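Local coordinates for Beta/gama crystallin family protein (Methanosarcina acetivorans, PDB 3HZ2) that binds calcium ions through a two-motif betagamma-crystallin domain, the piece of the longer archaeal protein present here, at residues F18-G26 with W45-Y53. Sequence-based numbering, arbitrary orientation.
Sequences FDATSDQPG and WRFYEYINY. With CA (calcium ion), chain F.
P25 meets the hairpin loop of 45-53 through one straight backbone bond and one tyrosine. The amide of N52 donates to the carbonyl oxygen of P25 (N to O 2.9 Å, N-H...O angle 175°), reaching a lone pair in the carbonyl plane. Beside this bond the ring of Y53 and the pyrrolidine of P25 lie side by side and point the same way, with P25 CB 3.9 Å from Y53 CZ. The hydroxyl end fits most closely: Y53 OH lies 3.5 Å from P25 CD and, two residues back along the chain, also 3.5 Å from D23 CB. Its 3.2 Å approach to P25 N is packing alone, because a proline nitrogen has no hydrogen to give. Y53 also makes a cation-pi contact with R82 of strand 80-83. With an alanine at Y53, the P25 ring would probably lose the partner packed along one side, and R82 its aromatic mate.

W45 supplies the buried end. With its CG anti to the carbonyl carbon (chi1 -65°), the indole presents its six-membered rim to the turn after strand 17-20; S22 O comes to that rim near the ring plane, 3.8 Å from W45 CZ3. The same carbonyl receives Q24 NE2 from above its plane, while W45 NE1 is satisfied by S42 O. The solvent side is looser: N52 OD1 comes no nearer to P25 than 3.9 Å at CB, and the D23 carboxylate is held instead by the backbone amide of Q83. Just before this loop the chain turns its corner at E49, whose carbonyl oxygen binds calcium at 2.4 Å with D33, S77 and S79. The contact thus joins the two Greek key motifs of a betagamma-crystallin domain, beside one of its paired calcium sites.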
ATOM      1  N   PHE A  18       1.440   8.784   2.014  1.00 10.61           N
ATOM      2  CA  PHE A  18       2.872   8.594   1.822  1.00 11.33           C
ATOM      3  C   PHE A  18       3.130   8.225   0.373  1.00 12.38           C
ATOM      4  O   PHE A  18       2.553   7.269  -0.144  1.00 11.24           O
ATOM      5  CB  PHE A  18       3.400   7.476   2.724  1.00 13.02           C
ATOM      6  CG  PHE A  18       4.890   7.289   2.640  1.00 13.94           C
ATOM      7  CD1 PHE A  18       5.752   8.230   3.195  1.00 15.10           C
ATOM      8  CD2 PHE A  18       5.431   6.187   1.985  1.00 14.29           C
ATOM      9  CE1 PHE A  18       7.138   8.076   3.098  1.00 16.83           C
ATOM     10  CE2 PHE A  18       6.813   6.023   1.882  1.00 15.39           C
ATOM     11  CZ  PHE A  18       7.669   6.971   2.440  1.00 14.14           C
ATOM     12  N   ASP A  19       3.999   8.988  -0.279  1.00 12.89           N
ATOM     13  CA  ASP A  19       4.342   8.743  -1.675  1.00 14.80           C
ATOM     14  C   ASP A  19       5.629   7.924  -1.695  1.00 14.47           C
ATOM     15  O   ASP A  19       6.698   8.432  -1.365  1.00 15.61           O
ATOM     16  CB  ASP A  19       4.558  10.074  -2.397  1.00 17.16           C
ATOM     17  CG  ASP A  19       4.591   9.924  -3.905  1.00 20.31           C
ATOM     18  OD1 ASP A  19       5.171   8.935  -4.394  1.00 20.41           O
ATOM     19  OD2 ASP A  19       4.046  10.804  -4.601  1.00 24.20           O
ATOM     20  N   ALA A  20       5.523   6.660  -2.088  1.00 13.69           N
ATOM     21  CA  ALA A  20       6.680   5.777  -2.119  1.00 13.80           C
ATOM     22  C   ALA A  20       7.221   5.483  -3.515  1.00 14.09           C
ATOM     23  O   ALA A  20       6.468   5.159  -4.434  1.00 12.06           O
ATOM     24  CB  ALA A  20       6.342   4.463  -1.417  1.00 12.99           C
ATOM     25  N   THR A  21       8.536   5.600  -3.657  1.00 13.53           N
ATOM     26  CA  THR A  21       9.208   5.308  -4.914  1.00 14.66           C
ATOM     27  C   THR A  21      10.257   4.235  -4.641  1.00 15.28           C
ATOM     28  O   THR A  21      11.004   3.831  -5.532  1.00 16.86           O
ATOM     29  CB  THR A  21       9.885   6.559  -5.507  1.00 14.72           C
ATOM     30  OG1 THR A  21      10.732   7.165  -4.522  1.00 15.27           O
ATOM     31  CG2 THR A  21       8.834   7.559  -5.963  1.00 14.59           C
ATOM     32  N   SER A  22      10.296   3.774  -3.393  1.00 14.97           N
ATOM     33  CA  SER A  22      11.231   2.735  -2.970  1.00 14.50           C
ATOM     34  C   SER A  22      10.511   1.794  -2.012  1.00 15.00           C
ATOM     35  O   SER A  22       9.433   2.119  -1.510  1.00 14.61           O
ATOM     36  CB  SER A  22      12.456   3.356  -2.285  1.00 15.79           C
ATOM     37  OG  SER A  22      12.082   4.116  -1.151  1.00 17.59           O
ATOM     38  N   ASP A  23      11.105   0.633  -1.752  1.00 14.66           N
ATOM     39  CA  ASP A  23      10.489  -0.353  -0.872  1.00 15.22           C
ATOM     40  C   ASP A  23      10.303   0.124   0.566  1.00 13.92           C
ATOM     41  O   ASP A  23      11.125   0.868   1.098  1.00 13.39           O
ATOM     42  CB  ASP A  23      11.293  -1.653  -0.919  1.00 15.96           C
ATOM     43  CG  ASP A  23      11.340  -2.247  -2.316  1.00 18.45           C
ATOM     44  OD1 ASP A  23      10.561  -1.790  -3.187  1.00 19.40           O
ATOM     45  OD2 ASP A  23      12.145  -3.170  -2.546  1.00 19.14           O
ATOM     46  N   GLN A  24       9.210  -0.319   1.188  1.00 13.50           N
ATOM     47  CA  GLN A  24       8.869   0.076   2.552  1.00 12.02           C
ATOM     48  C   GLN A  24       8.643  -1.116   3.483  1.00 12.74           C
ATOM     49  O   GLN A  24       7.536  -1.649   3.562  1.00 11.69           O
ATOM     50  CB  GLN A  24       7.598   0.932   2.528  1.00 11.22           C
ATOM     51  CG  GLN A  24       7.701   2.191   1.680  1.00 12.60           C
ATOM     52  CD  GLN A  24       8.738   3.156   2.206  1.00 13.76           C
ATOM     53  OE1 GLN A  24       8.814   3.394   3.407  1.00 13.18           O
ATOM     54  NE2 GLN A  24       9.532   3.730   1.308  1.00 14.35           N
ATOM     55  N   PRO A  25       9.683  -1.537   4.218  1.00 13.17           N
ATOM     56  CA  PRO A  25       9.538  -2.676   5.129  1.00 14.11           C
ATOM     57  C   PRO A  25       8.675  -2.369   6.350  1.00 15.03           C
ATOM     58  O   PRO A  25       8.381  -3.260   7.147  1.00 14.92           O
ATOM     59  CB  PRO A  25      10.981  -3.002   5.497  1.00 14.88           C
ATOM     60  CG  PRO A  25      11.628  -1.652   5.496  1.00 15.27           C
ATOM     61  CD  PRO A  25      11.059  -1.010   4.248  1.00 13.80           C
ATOM     62  N   GLY A  26       8.272  -1.108   6.484  1.00 13.70           N
ATOM     63  CA  GLY A  26       7.441  -0.704   7.604  1.00 15.30           C
ATOM     64  C   GLY A  26       6.151  -0.029   7.166  1.00 16.08           C
ATOM     65  O   GLY A  26       5.420   0.518   7.993  1.00 16.57           O
ATOM     66  N   TRP A  45       3.103  -3.445  -7.240  1.00  9.01           N
ATOM     67  CA  TRP A  45       3.536  -3.471  -5.854  1.00  9.25           C
ATOM     68  C   TRP A  45       2.883  -4.576  -5.041  1.00  9.51           C
ATOM     69  O   TRP A  45       1.703  -4.884  -5.215  1.00 10.86           O
ATOM     70  CB  TRP A  45       3.246  -2.126  -5.189  1.00  9.81           C
ATOM     71  CG  TRP A  45       4.031  -0.983  -5.762  1.00  9.65           C
ATOM     72  CD1 TRP A  45       3.814  -0.350  -6.952  1.00  9.27           C
ATOM     73  CD2 TRP A  45       5.157  -0.340  -5.164  1.00  9.20           C
ATOM     74  NE1 TRP A  45       4.738   0.654  -7.130  1.00  8.23           N
ATOM     75  CE2 TRP A  45       5.574   0.682  -6.046  1.00  9.16           C
ATOM     76  CE3 TRP A  45       5.858  -0.527  -3.962  1.00  8.61           C
ATOM     77  CZ2 TRP A  45       6.662   1.517  -5.765  1.00  9.61           C
ATOM     78  CZ3 TRP A  45       6.939   0.301  -3.683  1.00 10.23           C
ATOM     79  CH2 TRP A  45       7.330   1.313  -4.584  1.00  8.90           C
ATOM     80  N   ARG A  46       3.667  -5.159  -4.144  1.00  9.29           N
ATOM     81  CA  ARG A  46       3.197  -6.226  -3.275  1.00  9.67           C
ATOM     82  C   ARG A  46       3.039  -5.704  -1.855  1.00  9.08           C
ATOM     83  O   ARG A  46       3.966  -5.109  -1.298  1.00 10.38           O
ATOM     84  CB  ARG A  46       4.192  -7.386  -3.291  1.00  9.58           C
ATOM     85  CG  ARG A  46       3.879  -8.476  -2.287  1.00 10.90           C
ATOM     86  CD  ARG A  46       4.732  -9.703  -2.554  1.00 11.42           C
ATOM     87  NE  ARG A  46       4.425 -10.292  -3.853  1.00 13.74           N
ATOM     88  CZ  ARG A  46       4.992 -11.399  -4.315  1.00 16.24           C
ATOM     89  NH1 ARG A  46       5.895 -12.030  -3.580  1.00 16.73           N
ATOM     90  NH2 ARG A  46       4.649 -11.881  -5.503  1.00 14.64           N
ATOM     91  N   PHE A  47       1.865  -5.931  -1.272  1.00  9.12           N
ATOM     92  CA  PHE A  47       1.584  -5.479   0.082  1.00  8.21           C
ATOM     93  C   PHE A  47       1.490  -6.669   1.029  1.00  8.85           C
ATOM     94  O   PHE A  47       0.773  -7.627   0.762  1.00 10.81           O
ATOM     95  CB  PHE A  47       0.284  -4.666   0.099  1.00  9.22           C
ATOM     96  CG  PHE A  47       0.323  -3.470  -0.810  1.00  9.21           C
ATOM     97  CD1 PHE A  47       0.102  -3.611  -2.177  1.00  8.84           C
ATOM     98  CD2 PHE A  47       0.654  -2.213  -0.310  1.00  8.89           C
ATOM     99  CE1 PHE A  47       0.213  -2.516  -3.039  1.00  9.31           C
ATOM    100  CE2 PHE A  47       0.770  -1.114  -1.160  1.00  9.83           C
ATOM    101  CZ  PHE A  47       0.550  -1.267  -2.528  1.00  9.60           C
ATOM    102  N   TYR A  48       2.231  -6.592   2.130  1.00  9.45           N
ATOM    103  CA  TYR A  48       2.284  -7.657   3.130  1.00  8.56           C
ATOM    104  C   TYR A  48       1.541  -7.290   4.401  1.00  9.79           C
ATOM    105  O   TYR A  48       1.471  -6.120   4.776  1.00  9.93           O
ATOM    106  CB  TYR A  48       3.738  -7.960   3.486  1.00  8.45           C
ATOM    107  CG  TYR A  48       4.496  -8.731   2.432  1.00  9.50           C
ATOM    108  CD1 TYR A  48       4.498 -10.125   2.431  1.00  8.59           C
ATOM    109  CD2 TYR A  48       5.239  -8.070   1.454  1.00  9.12           C
ATOM    110  CE1 TYR A  48       5.233 -10.845   1.484  1.00  8.19           C
ATOM    111  CE2 TYR A  48       5.973  -8.779   0.505  1.00 10.73           C
ATOM    112  CZ  TYR A  48       5.966 -10.163   0.529  1.00  8.59           C
ATOM    113  OH  TYR A  48       6.710 -10.864  -0.397  1.00 13.14           O
ATOM    114  N   GLU A  49       1.000  -8.293   5.081  1.00  9.06           N
ATOM    115  CA  GLU A  49       0.270  -8.008   6.301  1.00 10.67           C
ATOM    116  C   GLU A  49       1.185  -7.813   7.508  1.00  9.71           C
ATOM    117  O   GLU A  49       0.748  -7.332   8.530  1.00 10.25           O
ATOM    118  CB  GLU A  49      -0.760  -9.108   6.582  1.00 12.58           C
ATOM    119  CG  GLU A  49      -0.192 -10.415   7.070  1.00 15.54           C
ATOM    120  CD  GLU A  49      -1.274 -11.454   7.293  1.00 14.88           C
ATOM    121  OE1 GLU A  49      -2.279 -11.133   7.963  1.00 19.66           O
ATOM    122  OE2 GLU A  49      -1.119 -12.587   6.804  1.00 17.76           O
ATOM    123  N   TYR A  50       2.457  -8.174   7.406  1.00 10.05           N
ATOM    124  CA  TYR A  50       3.357  -7.997   8.546  1.00 10.61           C
ATOM    125  C   TYR A  50       4.565  -7.173   8.133  1.00 11.68           C
ATOM    126  O   TYR A  50       4.903  -7.123   6.952  1.00 11.53           O
ATOM    127  CB  TYR A  50       3.808  -9.362   9.075  1.00 13.94           C
ATOM    128  CG  TYR A  50       2.677 -10.219   9.609  1.00 15.97           C
ATOM    129  CD1 TYR A  50       2.750 -11.612   9.559  1.00 17.91           C
ATOM    130  CD2 TYR A  50       1.534  -9.640  10.160  1.00 17.33           C
ATOM    131  CE1 TYR A  50       1.713 -12.405  10.041  1.00 18.25           C
ATOM    132  CE2 TYR A  50       0.490 -10.425  10.649  1.00 18.70           C
ATOM    133  CZ  TYR A  50       0.587 -11.806  10.583  1.00 19.23           C
ATOM    134  OH  TYR A  50      -0.444 -12.586  11.054  1.00 23.30           O
ATOM    135  N   ILE A  51       5.222  -6.525   9.090  1.00 11.50           N
ATOM    136  CA  ILE A  51       6.393  -5.728   8.743  1.00 12.92           C
ATOM    137  C   ILE A  51       7.464  -6.662   8.190  1.00 12.31           C
ATOM    138  O   ILE A  51       7.376  -7.883   8.341  1.00 11.03           O
ATOM    139  CB  ILE A  51       6.977  -4.963   9.957  1.00 15.64           C
ATOM    140  CG1 ILE A  51       7.440  -5.948  11.028  1.00 18.26           C
ATOM    141  CG2 ILE A  51       5.939  -4.000  10.521  1.00 15.31           C
ATOM    142  CD1 ILE A  51       8.228  -5.291  12.138  1.00 20.80           C
ATOM    143  N   ASN A  52       8.463  -6.086   7.537  1.00 12.11           N
ATOM    144  CA  ASN A  52       9.547  -6.867   6.960  1.00 12.21           C
ATOM    145  C   ASN A  52       9.054  -7.950   6.010  1.00 12.11           C
ATOM    146  O   ASN A  52       9.588  -9.058   5.980  1.00 11.41           O
ATOM    147  CB  ASN A  52      10.393  -7.489   8.072  1.00 14.88           C
ATOM    148  CG  ASN A  52      11.106  -6.444   8.897  1.00 16.91           C
ATOM    149  OD1 ASN A  52      11.711  -5.526   8.349  1.00 17.54           O
ATOM    150  ND2 ASN A  52      11.046  -6.579  10.219  1.00 17.42           N
ATOM    151  N   TYR A  53       8.016  -7.618   5.248  1.00 10.91           N
ATOM    152  CA  TYR A  53       7.446  -8.520   4.255  1.00  9.92           C
ATOM    153  C   TYR A  53       7.038  -9.886   4.801  1.00 10.92           C
ATOM    154  O   TYR A  53       7.372 -10.930   4.230  1.00  9.35           O
ATOM    155  CB  TYR A  53       8.441  -8.660   3.103  1.00 10.92           C
ATOM    156  CG  TYR A  53       9.022  -7.315   2.712  1.00 11.31           C
ATOM    157  CD1 TYR A  53      10.394  -7.075   2.784  1.00 12.67           C
ATOM    158  CD2 TYR A  53       8.187  -6.256   2.349  1.00 10.00           C
ATOM    159  CE1 TYR A  53      10.919  -5.809   2.510  1.00 12.92           C
ATOM    160  CE2 TYR A  53       8.703  -4.988   2.075  1.00  8.36           C
ATOM    161  CZ  TYR A  53      10.067  -4.773   2.160  1.00 10.09           C
ATOM    162  OH  TYR A  53      10.585  -3.520   1.915  1.00 11.17           O
TER
HETATM  163 CA    CA F 102      -0.545  -5.728   9.831  1.00 14.17          CA
HETATM  164  O   HOH W   1      -2.855  -6.705  10.992  1.00 41.42           O
HETATM  165  O   HOH W   2       0.851  -6.356  12.152  1.00 21.95           O